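Local coordinates for protein NURA (PDB 2YGK) that trims the ends of linear double-stranded DNA as a manganese-dependent nuclease, working with the helicase HerA in double-strand break repair, at residues G96-G101 with E106-L111. Sequence-based numbering, arbitrary orientation.
Sequences GIFKPG and ERISLL
Phe98, the last residue of strand 85-98, an outer strand of the RNase H-like sheet, reaches across to helix 104-123, which follows it in the chain, and meets Arg107, Ile108 and Leu111 in turn along its length. Its CB lies 3.5 Å from Arg107 NH2, and CG is next to the same nitrogen. At CD2 the partners change: NH2 is still near, but Ile108 CG1 has come within 4.1 Å. CE2 rests 3.8 Å from Ile108 CG1, with Arg107 CB close as well, and CZ, at the tip, approaches Leu111 CD2 at 4.0 Å. With CG anti to the carbonyl carbon (chi1 -71°), the ring extends toward the helix, while the arginine chain runs past it in the opposite direction, its guanidinium ending beside the root of the phenylalanine. Arg107 NE lies over one ring face, offset toward the rim. The ring and guanidinium planes are 43° apart. Arg107 CZ lies 27° off the normal of the Phe98 ring, an off-centre cation-pi contact. Lys99 O sits near the guanidinium plane at its edge, 3.6 Å from Arg107 NH2, and Glu171 makes a weak, long ion pair with the same nitrogen. Tyr72 of the adjacent strand 70-82 stacks with Phe98 and also touches Ile108 and Leu111. The end of the Lys99 side chain leads away from the helix and forms a salt bridge with Asp213 of the second subunit. Replacing Phe98 by alanine would remove the ring, and this would probably leave a gap beside Ile108 CG1 and Leu111 CD2 and deprive the Arg107 guanidinium of its cation-pi partner. Apolar around Ile108 and Leu111 and cation-pi over one face, the fit probably depends more on the ring's shape and position than on directional polar bonds.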
loop_
_atom_site.group_PDB
_atom_site.type_symbol
_atom_site.label_atom_id
_atom_site.label_comp_id
_atom_site.label_asym_id
_atom_site.label_seq_id
_atom_site.Cartn_x
_atom_site.Cartn_y
_atom_site.Cartn_z
ATOM N N GLY A 96 -4.765 10.791 15.940
ATOM C CA GLY A 96 -5.759 11.688 15.352
ATOM C C GLY A 96 -6.658 11.016 14.333
ATOM O O GLY A 96 -6.560 9.794 14.137
ATOM N N ILE A 97 -7.518 11.817 13.694
ATOM C CA ILE A 97 -8.412 11.365 12.628
ATOM C C ILE A 97 -8.266 12.251 11.398
ATOM O O ILE A 97 -8.330 13.446 11.533
ATOM C CB ILE A 97 -9.886 11.485 13.066
ATOM C CG1 ILE A 97 -10.134 10.736 14.377
ATOM C CG2 ILE A 97 -10.834 10.980 11.968
ATOM C CD1 ILE A 97 -11.562 10.938 14.937
ATOM N N PHE A 98 -8.083 11.697 10.203
ATOM C CA PHE A 98 -8.246 12.499 8.977
ATOM C C PHE A 98 -9.600 12.246 8.331
ATOM O O PHE A 98 -10.193 11.183 8.497
ATOM C CB PHE A 98 -7.179 12.196 7.930
ATOM C CG PHE A 98 -5.805 12.689 8.274
ATOM C CD1 PHE A 98 -5.605 13.884 8.945
ATOM C CD2 PHE A 98 -4.692 11.960 7.880
ATOM C CE1 PHE A 98 -4.323 14.335 9.237
ATOM C CE2 PHE A 98 -3.375 12.412 8.186
ATOM C CZ PHE A 98 -3.197 13.593 8.864
ATOM N N LYS A 99 -10.074 13.249 7.592
ATOM C CA LYS A 99 -11.233 13.110 6.745
ATOM C C LYS A 99 -10.862 12.150 5.625
ATOM O O LYS A 99 -9.695 12.107 5.231
ATOM C CB LYS A 99 -11.635 14.449 6.128
ATOM C CG LYS A 99 -12.092 15.483 7.120
ATOM C CD LYS A 99 -12.828 16.618 6.418
ATOM C CE LYS A 99 -12.527 17.978 7.056
ATOM N NZ LYS A 99 -13.407 19.042 6.480
ATOM N N PRO A 100 -11.851 11.387 5.111
ATOM C CA PRO A 100 -11.648 10.400 4.056
ATOM C C PRO A 100 -10.993 10.983 2.817
ATOM O O PRO A 100 -11.326 12.087 2.420
ATOM C CB PRO A 100 -13.069 9.946 3.739
ATOM C CG PRO A 100 -13.798 10.124 4.987
ATOM C CD PRO A 100 -13.226 11.328 5.631
ATOM N N GLY A 101 -10.091 10.225 2.206
ATOM C CA GLY A 101 -9.280 10.730 1.113
ATOM C C GLY A 101 -8.295 9.738 0.496
ATOM O O GLY A 101 -7.853 8.755 1.125
ATOM N N GLU A 106 -0.632 8.539 2.606
ATOM C CA GLU A 106 0.576 9.253 2.274
ATOM C C GLU A 106 0.763 10.445 3.246
ATOM O O GLU A 106 1.868 10.665 3.788
ATOM C CB GLU A 106 0.528 9.702 0.812
ATOM C CG GLU A 106 1.917 9.807 0.216
ATOM C CD GLU A 106 2.014 10.729 -0.978
ATOM O OE1 GLU A 106 1.008 10.876 -1.714
ATOM O OE2 GLU A 106 3.129 11.292 -1.168
ATOM N N ARG A 107 -0.320 11.180 3.516
ATOM C CA ARG A 107 -0.225 12.236 4.500
ATOM C C ARG A 107 0.232 11.679 5.841
ATOM O O ARG A 107 1.007 12.327 6.537
ATOM C CB ARG A 107 -1.541 13.001 4.688
ATOM C CG ARG A 107 -2.166 13.450 3.394
ATOM C CD ARG A 107 -3.108 14.616 3.534
ATOM N NE ARG A 107 -4.308 14.327 4.310
ATOM C CZ ARG A 107 -5.307 13.575 3.892
ATOM N NH1 ARG A 107 -5.252 12.993 2.692
ATOM N NH2 ARG A 107 -6.346 13.389 4.694
ATOM N N ILE A 108 -0.268 10.504 6.228
ATOM C CA ILE A 108 0.085 9.968 7.524
ATOM C C ILE A 108 1.594 9.749 7.533
ATOM O O ILE A 108 2.273 10.130 8.491
ATOM C CB ILE A 108 -0.601 8.644 7.850
ATOM C CG1 ILE A 108 -2.090 8.858 8.141
ATOM C CG2 ILE A 108 0.043 7.992 9.070
ATOM C CD1 ILE A 108 -2.937 7.594 7.927
ATOM N N SER A 109 2.115 9.148 6.473
ATOM C CA SER A 109 3.527 8.835 6.456
ATOM C C SER A 109 4.386 10.091 6.391
ATOM O O SER A 109 5.430 10.135 7.006
ATOM C CB SER A 109 3.880 7.837 5.348
ATOM O OG SER A 109 3.283 8.186 4.131
ATOM N N LEU A 110 3.945 11.104 5.647
ATOM C CA LEU A 110 4.692 12.350 5.545
ATOM C C LEU A 110 4.684 13.055 6.893
ATOM O O LEU A 110 5.653 13.706 7.271
ATOM C CB LEU A 110 4.090 13.271 4.480
ATOM C CG LEU A 110 4.387 12.801 3.057
ATOM C CD1 LEU A 110 3.492 13.479 2.019
ATOM C CD2 LEU A 110 5.822 13.008 2.707
ATOM N N LEU A 111 3.572 12.957 7.604
ATOM C CA LEU A 111 3.493 13.478 8.952
ATOM C C LEU A 111 4.496 12.761 9.862
ATOM O O LEU A 111 5.211 13.405 10.642
ATOM C CB LEU A 111 2.084 13.337 9.450
ATOM C CG LEU A 111 1.727 13.769 10.861
ATOM C CD1 LEU A 111 2.390 15.077 11.279
ATOM C CD2 LEU A 111 0.192 13.860 10.925
#